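PDB 3ICJ: amidohydrolase 3 domain-containing protein from Pyrococcus furiosus, which is an uncharacterised zinc-binding member of the amidohydrolase family that probably hydrolyses carbon-nitrogen bonds other than peptide bonds. Local coordinates for residues A[103-108]-A[218-223]; A[226-231]-A[260-265]; A[133-138]-A[214-219]. All blocks are in the same frame, centred on the assembly; numbering follows the deposited sequence. Where two conformers were deposited one is given.

Contact 1 of 3, residues A[103-108]-A[218-223]. With ZN (zinc ion), chain B.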
loop_
_atom_site.group_PDB
_atom_site.type_symbol
_atom_site.label_atom_id
_atom_site.label_comp_id
_atom_site.label_asym_id
_atom_site.label_seq_id
_atom_site.Cartn_x
_atom_site.Cartn_y
_atom_site.Cartn_z
ATOM N N HIS A 103 0.225 -2.248 2.714
ATOM C CA HIS A 103 -0.099 -3.155 3.809
ATOM C C HIS A 103 1.156 -3.392 4.610
ATOM O O HIS A 103 1.979 -4.236 4.251
ATOM C CB HIS A 103 -0.679 -4.451 3.263
ATOM C CG HIS A 103 -1.864 -4.236 2.374
ATOM N ND1 HIS A 103 -3.157 -4.220 2.853
ATOM C CD2 HIS A 103 -1.951 -3.996 1.043
ATOM C CE1 HIS A 103 -3.991 -3.990 1.855
ATOM N NE2 HIS A 103 -3.285 -3.844 0.747
ATOM N N LEU A 104 1.309 -2.620 5.691
ATOM C CA LEU A 104 2.527 -2.643 6.513
ATOM C C LEU A 104 2.782 -4.013 7.132
ATOM O O LEU A 104 3.929 -4.448 7.204
ATOM C CB LEU A 104 2.463 -1.599 7.656
ATOM C CG LEU A 104 2.622 -0.125 7.352
ATOM C CD1 LEU A 104 2.580 0.689 8.638
ATOM C CD2 LEU A 104 3.933 0.104 6.626
ATOM N N ASP A 105 1.726 -4.682 7.605
ATOM C CA ASP A 105 1.893 -6.030 8.181
ATOM C C ASP A 105 2.392 -7.046 7.134
ATOM O O ASP A 105 3.370 -7.780 7.364
ATOM C CB ASP A 105 0.609 -6.526 8.902
ATOM C CG ASP A 105 -0.692 -6.321 8.079
ATOM O OD1 ASP A 105 -0.682 -5.791 6.933
ATOM O OD2 ASP A 105 -1.760 -6.686 8.616
ATOM N N GLU A 106 1.722 -7.074 5.988
ATOM C CA GLU A 106 2.102 -7.951 4.876
ATOM C C GLU A 106 3.476 -7.613 4.301
ATOM O O GLU A 106 4.233 -8.517 3.957
ATOM C CB GLU A 106 1.048 -7.907 3.769
ATOM C CG GLU A 106 -0.255 -8.618 4.105
ATOM C CD GLU A 106 -1.220 -8.644 2.925
ATOM O OE1 GLU A 106 -2.309 -8.033 3.019
ATOM O OE2 GLU A 106 -0.884 -9.271 1.894
ATOM N N LEU A 107 3.808 -6.320 4.196
ATOM C CA LEU A 107 5.156 -5.923 3.773
ATOM C C LEU A 107 6.195 -6.474 4.750
ATOM O O LEU A 107 7.193 -7.037 4.328
ATOM C CB LEU A 107 5.320 -4.399 3.623
ATOM C CG LEU A 107 6.748 -3.855 3.370
ATOM C CD1 LEU A 107 7.451 -4.473 2.125
ATOM C CD2 LEU A 107 6.752 -2.312 3.276
ATOM N N GLY A 108 5.944 -6.328 6.047
ATOM C CA GLY A 108 6.829 -6.916 7.070
ATOM C C GLY A 108 7.011 -8.427 7.004
ATOM O O GLY A 108 8.146 -8.918 7.153
ATOM N N LYS A 218 2.508 -9.555 19.193
ATOM C CA LYS A 218 3.968 -9.377 19.106
ATOM C C LYS A 218 4.526 -9.630 17.696
ATOM O O LYS A 218 5.362 -8.857 17.213
ATOM C CB LYS A 218 4.695 -10.294 20.100
ATOM C CG LYS A 218 5.007 -9.697 21.462
ATOM C CD LYS A 218 5.597 -10.755 22.411
ATOM C CE LYS A 218 6.946 -11.323 21.936
ATOM N NZ LYS A 218 8.105 -10.496 22.383
ATOM N N ASP A 219 4.066 -10.700 17.037
ATOM C CA ASP A 219 4.457 -10.965 15.638
ATOM C C ASP A 219 4.088 -9.768 14.753
ATOM O O ASP A 219 4.904 -9.326 13.936
ATOM C CB ASP A 219 3.766 -12.193 15.059
ATOM C CG ASP A 219 4.160 -13.489 15.729
ATOM O OD1 ASP A 219 5.315 -13.640 16.176
ATOM O OD2 ASP A 219 3.297 -14.389 15.761
ATOM N N TYR A 220 2.884 -9.226 14.931
ATOM C CA TYR A 220 2.459 -8.066 14.124
ATOM C C TYR A 220 3.259 -6.801 14.384
ATOM O O TYR A 220 3.555 -6.074 13.433
ATOM C CB TYR A 220 0.970 -7.754 14.269
ATOM C CG TYR A 220 0.099 -8.572 13.359
ATOM C CD1 TYR A 220 -0.306 -9.851 13.723
ATOM C CD2 TYR A 220 -0.304 -8.078 12.123
ATOM C CE1 TYR A 220 -1.109 -10.623 12.886
ATOM C CE2 TYR A 220 -1.121 -8.844 11.266
ATOM C CZ TYR A 220 -1.517 -10.119 11.666
ATOM O OH TYR A 220 -2.311 -10.894 10.847
ATOM N N LYS A 221 3.651 -6.576 15.643
ATOM C CA LYS A 221 4.505 -5.427 16.003
ATOM C C LYS A 221 5.829 -5.510 15.264
ATOM O O LYS A 221 6.320 -4.517 14.737
ATOM C CB LYS A 221 4.768 -5.393 17.513
ATOM C CG LYS A 221 3.577 -4.961 18.369
ATOM C CD LYS A 221 3.925 -5.051 19.845
ATOM C CE LYS A 221 4.823 -3.894 20.254
ATOM N NZ LYS A 221 5.401 -4.098 21.618
ATOM N N HIS A 222 6.391 -6.712 15.246
ATOM C CA HIS A 222 7.646 -6.988 14.572
ATOM C C HIS A 222 7.548 -6.759 13.050
ATOM O O HIS A 222 8.406 -6.096 12.465
ATOM C CB HIS A 222 8.110 -8.406 14.894
ATOM C CG HIS A 222 9.541 -8.652 14.536
ATOM N ND1 HIS A 222 9.942 -8.974 13.258
ATOM C CD2 HIS A 222 10.669 -8.594 15.281
ATOM C CE1 HIS A 222 11.254 -9.118 13.234
ATOM N NE2 HIS A 222 11.719 -8.893 14.449
ATOM N N TYR A 223 6.502 -7.296 12.425
ATOM C CA TYR A 223 6.237 -7.063 10.990
ATOM C C TYR A 223 6.128 -5.589 10.658
ATOM O O TYR A 223 6.744 -5.103 9.705
ATOM C CB TYR A 223 4.961 -7.804 10.530
ATOM C CG TYR A 223 5.101 -9.326 10.592
ATOM C CD1 TYR A 223 6.330 -9.935 10.332
ATOM C CD2 TYR A 223 4.018 -10.147 10.907
ATOM C CE1 TYR A 223 6.483 -11.314 10.379
ATOM C CE2 TYR A 223 4.165 -11.541 10.957
ATOM C CZ TYR A 223 5.401 -12.107 10.694
ATOM O OH TYR A 223 5.578 -13.466 10.731
HETATM ZN ZN ZN B . -4.224 -3.264 -1.281
#
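Asp105 and Tyr220 run alongside each other in the same direction, and show how a carboxylate can border an aromatic ring without bonding to it. The CG of Asp105 sits between its own backbone N and carbonyl carbon (chi1 47°). In this conformation OD1 turns back to accept from Glu106 N at 2.9 Å, a donor that lies above the carboxylate plane, while OD2 is left on the side of Tyr220. Asp105 OD2 reaches the edge of Tyr220, in the ring plane, 3.5 Å from CE2, and Asp105 CB lies 3.7 Å from the same Tyr220 CE2. The two planes are inclined by 52°. The phenol oxygen of Tyr220 is bound instead to the carbonyl of Asn211. These residues belong to helices 104-112 and 217-233 of the metal-dependent amidohydrolase barrel; the segments cross at 83°, their axes 8.5 Å apart. The first helix begins directly after the His-X-His metal motif: His103, at its N-cap, binds zinc through NE2 at 2.3 Å, with His101 and Asp434 among the other ligands of that ion. One turn on, the helices come closest at Gly108, whose CA makes a CA-H...O contact of 3.2 Å with Tyr223 O. Beside it, Tyr223 CB rests 3.5 Å from Asp105 O, and its ring runs obliquely past the carbonyl carbon of Gly108, with Asp219 O of its own helix over one face.

Contact 2 of 3, residues A[226-231]-A[260-265]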
loop_
_atom_site.group_PDB
_atom_site.type_symbol
_atom_site.label_atom_id
_atom_site.label_comp_id
_atom_site.label_asym_id
_atom_site.label_seq_id
_atom_site.Cartn_x
_atom_site.Cartn_y
_atom_site.Cartn_z
ATOM N N SER A 226 9.552 -3.897 10.945
ATOM C CA SER A 226 10.384 -4.225 9.761
ATOM C C SER A 226 9.984 -3.431 8.508
ATOM O O SER A 226 10.872 -2.934 7.799
ATOM C CB SER A 226 10.362 -5.721 9.421
ATOM O OG SER A 226 10.730 -6.507 10.537
ATOM N N ALA A 227 8.676 -3.356 8.219
ATOM C CA ALA A 227 8.137 -2.521 7.126
ATOM C C ALA A 227 8.502 -1.049 7.274
ATOM O O ALA A 227 8.894 -0.401 6.302
ATOM C CB ALA A 227 6.612 -2.656 7.034
ATOM N N GLN A 228 8.353 -0.530 8.494
ATOM C CA GLN A 228 8.627 0.870 8.791
ATOM C C GLN A 228 10.104 1.218 8.556
ATOM O O GLN A 228 10.402 2.232 7.921
ATOM C CB GLN A 228 8.184 1.197 10.215
ATOM C CG GLN A 228 8.812 2.418 10.818
ATOM C CD GLN A 228 8.230 2.692 12.193
ATOM O OE1 GLN A 228 7.197 3.338 12.308
ATOM N NE2 GLN A 228 8.888 2.188 13.242
ATOM N N GLU A 229 11.011 0.364 9.031
ATOM C CA GLU A 229 12.448 0.526 8.752
ATOM C C GLU A 229 12.780 0.526 7.265
ATOM O O GLU A 229 13.594 1.324 6.812
ATOM C CB GLU A 229 13.299 -0.527 9.479
ATOM C CG GLU A 229 13.397 -0.297 10.976
ATOM C CD GLU A 229 13.842 1.133 11.349
ATOM O OE1 GLU A 229 14.885 1.597 10.850
ATOM O OE2 GLU A 229 13.151 1.796 12.149
ATOM N N HIS A 230 12.105 -0.344 6.509
ATOM C CA HIS A 230 12.326 -0.473 5.077
ATOM C C HIS A 230 11.827 0.786 4.364
ATOM O O HIS A 230 12.556 1.358 3.549
ATOM C CB HIS A 230 11.624 -1.735 4.569
ATOM C CG HIS A 230 11.701 -1.941 3.087
ATOM N ND1 HIS A 230 12.843 -2.374 2.449
ATOM C CD2 HIS A 230 10.755 -1.815 2.123
ATOM C CE1 HIS A 230 12.605 -2.493 1.155
ATOM N NE2 HIS A 230 11.347 -2.150 0.930
ATOM N N LEU A 231 10.621 1.235 4.717
ATOM C CA LEU A 231 9.998 2.394 4.090
ATOM C C LEU A 231 10.759 3.702 4.347
ATOM O O LEU A 231 10.949 4.508 3.416
ATOM C CB LEU A 231 8.537 2.539 4.532
ATOM C CG LEU A 231 7.625 1.479 3.902
ATOM C CD1 LEU A 231 6.316 1.403 4.670
ATOM C CD2 LEU A 231 7.371 1.734 2.423
ATOM N N ARG A 260 7.354 3.771 19.509
ATOM C CA ARG A 260 8.074 2.943 18.526
ATOM C C ARG A 260 7.569 3.118 17.087
ATOM O O ARG A 260 8.127 2.534 16.143
ATOM C CB ARG A 260 8.043 1.478 18.965
ATOM C CG ARG A 260 9.104 1.140 19.997
ATOM C CD ARG A 260 8.828 -0.174 20.749
ATOM N NE ARG A 260 8.900 -1.388 19.923
ATOM C CZ ARG A 260 8.729 -2.639 20.378
ATOM N NH1 ARG A 260 8.802 -3.667 19.542
ATOM N NH2 ARG A 260 8.481 -2.878 21.665
ATOM N N LEU A 261 6.517 3.917 16.908
ATOM C CA LEU A 261 6.133 4.355 15.564
ATOM C C LEU A 261 6.979 5.547 15.170
ATOM O O LEU A 261 7.066 6.518 15.929
ATOM C CB LEU A 261 4.653 4.743 15.482
ATOM C CG LEU A 261 3.651 3.606 15.378
ATOM C CD1 LEU A 261 2.242 4.160 15.154
ATOM C CD2 LEU A 261 4.035 2.560 14.284
ATOM N N LYS A 262 7.583 5.473 13.982
ATOM C CA LYS A 262 8.489 6.521 13.493
ATOM C C LYS A 262 8.034 7.122 12.149
ATOM O O LYS A 262 8.790 7.842 11.486
ATOM C CB LYS A 262 9.922 5.978 13.394
ATOM C CG LYS A 262 10.555 5.556 14.741
ATOM C CD LYS A 262 10.680 6.737 15.708
ATOM C CE LYS A 262 11.598 6.448 16.897
ATOM N NZ LYS A 262 11.089 5.339 17.758
ATOM N N MET A 263 6.799 6.837 11.756
ATOM C CA MET A 263 6.250 7.337 10.500
ATOM C C MET A 263 4.781 7.593 10.745
ATOM O O MET A 263 4.218 7.053 11.702
ATOM C CB MET A 263 6.529 6.344 9.323
ATOM C CG MET A 263 5.678 5.030 9.213
ATOM S SD MET A 263 6.156 3.834 7.850
ATOM C CE MET A 263 6.530 4.970 6.602
ATOM N N ASN A 264 4.170 8.442 9.918
ATOM C CA ASN A 264 2.742 8.745 10.003
ATOM C C ASN A 264 1.910 7.635 9.399
ATOM O O ASN A 264 2.094 7.296 8.251
ATOM C CB ASN A 264 2.445 10.059 9.308
ATOM C CG ASN A 264 3.279 11.176 9.851
ATOM O OD1 ASN A 264 3.244 11.455 11.061
ATOM N ND2 ASN A 264 4.064 11.819 8.978
ATOM N N VAL A 265 1.034 7.038 10.199
ATOM C CA VAL A 265 0.312 5.829 9.789
ATOM C C VAL A 265 -1.165 6.178 9.823
ATOM O O VAL A 265 -1.719 6.456 10.882
ATOM C CB VAL A 265 0.588 4.633 10.728
ATOM C CG1 VAL A 265 -0.300 3.421 10.350
ATOM C CG2 VAL A 265 2.068 4.243 10.735
#
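With its CG trans to the backbone N (chi1 160°) and the chain extended beyond it, Gln228 reaches from its helix to the turn at Arg260-Lys262, whereas a chi1 of 76° turns Met263 CG back over its own backbone, bringing its thioether alongside the same helix. The amide of Gln228 uses both its ends. NE2 donates to Arg260 O at 3.0 Å in a nearly straight bond that lies in the plane of both the amide and the peptide carbonyl. OE1 accepts from Lys262 N at 2.7 Å, also almost linearly at the hydrogen, but this donor stands above the amide carbonyl plane, 50° out of it. Next to the amide, Met263 crosses Leu231 at about a right angle: Met263 CE touches Leu231 CB at 3.8 Å, and Met263 SD passes 4.0 Å from Leu231 CD1. Val239 of strand 236-244 packs against both of these side chains. Topologically, helix 246-257 links the parallel strands 236-244 and 264-269 in a beta-alpha-beta crossover, and the turn held here leads from that helix into the second strand. Arg260 turns its guanidinium away to salt bridges with Glu225 and Glu258. Because one bond requires a donor and the other an acceptor, the pair fixes which way round the buried amide sits, and it satisfies a peptide N-H and a peptide C=O of the turn together.

Contact 3 of 3, residues A[133-138]-A[214-219]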
loop_
_atom_site.group_PDB
_atom_site.type_symbol
_atom_site.label_atom_id
_atom_site.label_comp_id
_atom_site.label_asym_id
_atom_site.label_seq_id
_atom_site.Cartn_x
_atom_site.Cartn_y
_atom_site.Cartn_z
ATOM N N ARG A 133 14.648 -17.706 11.076
ATOM C CA ARG A 133 14.642 -17.462 12.518
ATOM C C ARG A 133 13.328 -17.881 13.180
ATOM O O ARG A 133 13.323 -18.612 14.171
ATOM C CB ARG A 133 14.933 -15.989 12.814
ATOM C CG ARG A 133 16.244 -15.751 13.545
ATOM C CD ARG A 133 17.133 -16.984 13.500
ATOM N NE ARG A 133 18.052 -16.955 12.365
ATOM C CZ ARG A 133 18.840 -15.927 12.068
ATOM N NH1 ARG A 133 18.823 -14.836 12.823
ATOM N NH2 ARG A 133 19.645 -15.987 11.016
ATOM N N GLY A 134 12.218 -17.411 12.620
ATOM C CA GLY A 134 10.906 -17.439 13.286
ATOM C C GLY A 134 10.527 -18.715 14.043
ATOM O O GLY A 134 10.990 -19.820 13.712
ATOM N N ARG A 135 9.672 -18.562 15.061
ATOM C CA ARG A 135 9.060 -19.714 15.752
ATOM C C ARG A 135 8.243 -20.513 14.735
ATOM O O ARG A 135 8.117 -21.736 14.855
ATOM C CB ARG A 135 8.209 -19.289 16.966
ATOM C CG ARG A 135 7.340 -18.063 16.731
ATOM C CD ARG A 135 6.492 -17.653 17.942
ATOM N NE ARG A 135 5.246 -17.045 17.474
ATOM C CZ ARG A 135 4.152 -17.732 17.133
ATOM N NH1 ARG A 135 4.119 -19.057 17.223
ATOM N NH2 ARG A 135 3.077 -17.101 16.698
ATOM N N ILE A 136 7.712 -19.795 13.737
ATOM C CA ILE A 136 7.197 -20.365 12.482
ATOM C C ILE A 136 8.040 -19.827 11.315
ATOM O O ILE A 136 8.348 -18.633 11.272
ATOM C CB ILE A 136 5.706 -20.013 12.259
ATOM C CG1 ILE A 136 4.872 -20.489 13.450
ATOM C CG2 ILE A 136 5.172 -20.673 10.987
ATOM C CD1 ILE A 136 3.745 -19.582 13.797
ATOM N N ILE A 137 8.425 -20.716 10.391
ATOM C CA ILE A 137 9.196 -20.330 9.203
ATOM C C ILE A 137 8.287 -20.197 7.989
ATOM O O ILE A 137 7.737 -21.191 7.519
ATOM C CB ILE A 137 10.330 -21.343 8.861
ATOM C CG1 ILE A 137 11.268 -21.553 10.054
ATOM C CG2 ILE A 137 11.127 -20.868 7.639
ATOM C CD1 ILE A 137 12.063 -22.842 9.972
ATOM N N PHE A 138 8.157 -18.970 7.491
ATOM C CA PHE A 138 7.449 -18.672 6.249
ATOM C C PHE A 138 8.448 -18.452 5.125
ATOM O O PHE A 138 9.499 -17.856 5.328
ATOM C CB PHE A 138 6.546 -17.435 6.410
ATOM C CG PHE A 138 5.465 -17.610 7.450
ATOM C CD1 PHE A 138 4.316 -18.352 7.165
ATOM C CD2 PHE A 138 5.606 -17.058 8.719
ATOM C CE1 PHE A 138 3.310 -18.529 8.130
ATOM C CE2 PHE A 138 4.610 -17.227 9.693
ATOM C CZ PHE A 138 3.457 -17.965 9.395
ATOM N N ILE A 214 -3.139 -17.810 14.413
ATOM C CA ILE A 214 -1.787 -18.283 14.781
ATOM C C ILE A 214 -0.776 -17.171 15.112
ATOM O O ILE A 214 -0.115 -17.218 16.157
ATOM C CB ILE A 214 -1.225 -19.231 13.698
ATOM C CG1 ILE A 214 -2.156 -20.434 13.538
ATOM C CG2 ILE A 214 0.190 -19.689 14.041
ATOM C CD1 ILE A 214 -2.095 -21.053 12.172
ATOM N N LEU A 215 -0.649 -16.184 14.224
ATOM C CA LEU A 215 0.189 -15.007 14.491
ATOM C C LEU A 215 -0.318 -14.212 15.701
ATOM O O LEU A 215 -1.512 -14.130 15.937
ATOM C CB LEU A 215 0.279 -14.114 13.254
ATOM C CG LEU A 215 0.896 -14.799 12.027
ATOM C CD1 LEU A 215 0.793 -13.896 10.815
ATOM C CD2 LEU A 215 2.335 -15.229 12.271
ATOM N N THR A 216 0.604 -13.664 16.482
ATOM C CA THR A 216 0.256 -12.965 17.721
ATOM C C THR A 216 0.395 -11.459 17.518
ATOM O O THR A 216 0.886 -11.018 16.471
ATOM C CB THR A 216 1.158 -13.388 18.910
ATOM O OG1 THR A 216 2.506 -12.954 18.669
ATOM C CG2 THR A 216 1.118 -14.894 19.135
ATOM N N VAL A 217 -0.039 -10.685 18.514
ATOM C CA VAL A 217 0.161 -9.227 18.530
ATOM C C VAL A 217 1.657 -8.873 18.421
ATOM O O VAL A 217 2.023 -8.029 17.619
ATOM C CB VAL A 217 -0.491 -8.563 19.770
ATOM C CG1 VAL A 217 -0.024 -7.097 19.939
ATOM C CG2 VAL A 217 -2.016 -8.651 19.664
ATOM N N LYS A 218 2.508 -9.555 19.193
ATOM C CA LYS A 218 3.968 -9.377 19.106
ATOM C C LYS A 218 4.526 -9.630 17.696
ATOM O O LYS A 218 5.362 -8.857 17.213
ATOM C CB LYS A 218 4.695 -10.294 20.100
ATOM C CG LYS A 218 5.007 -9.697 21.462
ATOM C CD LYS A 218 5.597 -10.755 22.411
ATOM C CE LYS A 218 6.946 -11.323 21.936
ATOM N NZ LYS A 218 8.105 -10.496 22.383
ATOM N N ASP A 219 4.066 -10.700 17.037
ATOM C CA ASP A 219 4.457 -10.965 15.638
ATOM C C ASP A 219 4.088 -9.768 14.753
ATOM O O ASP A 219 4.904 -9.326 13.936
ATOM C CB ASP A 219 3.766 -12.193 15.059
ATOM C CG ASP A 219 4.160 -13.489 15.729
ATOM O OD1 ASP A 219 5.315 -13.640 16.176
ATOM O OD2 ASP A 219 3.297 -14.389 15.761
#
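The guanidinium of Arg135 is met at its edge, where NH2 alone serves two acceptors, Asp219 OD2 and Ile214 O; the ring of Phe138 carries Ile136 CG2 of its own segment over one face, 3.5 Å above the plane and toward the rim, while Leu215 CD2 approaches obliquely, 4.0 Å from Phe138 CE2. The shorter and straighter of the two bonds is the salt bridge, in which Arg135 NH2 donates to Asp219 OD2 at 2.9 Å through the syn lone pair, the donor and acceptor planes being only 16° apart. Ile214 O lies in the guanidinium plane, yet NH2 stands above the plane of that carbonyl, and the 3.2 Å bond from Arg135 NH2 to Ile214 O is more bent. The bridge ties the loop 133-136 to the start of helix 217-233, which opens with a capping box: Thr216 OG1 accepts from Asp219 N at 3.2 Å, and Asp219 OD2 in return accepts from Thr216 N at 2.9 Å. OD2 therefore takes two donors, and the arginine together with the amino end of the helix would be expected to favour the charged carboxylate. On the apolar side, Ile136 CD1 meets Ile214 CG2 at 3.6 Å, the two side chains crossing at about a right angle, with Met179 of helix 177-183 touching both isoleucines. The loop runs on into strand 137-142 of a mixed sheet, and Ile210 of helix 200-214 packs on Phe138 and Leu215.

From the N terminus, the chain leaves strand 92-102, which carries the zinc ligand His101, for helix 104-112, passes through 133-138 and the mixed sheet it enters, and returns by helix 200-214. Contact 3 closes that excursion at the start of helix 217-233. Contact 1 closes a wider loop that encloses it and ends on the same stretch, the two sharing Lys218 and Asp219; Tyr223 bridges them by touching Phe138 and Leu215. Contact 2 follows in series, a short loop through strand 236-244 and helix 246-257. Helix 217-233 thus serves all three, joining the sheet region, helix 104-112 and the next barrel strand. Leu104 and Leu107 pack on Ala227, linking contacts 1 and 2.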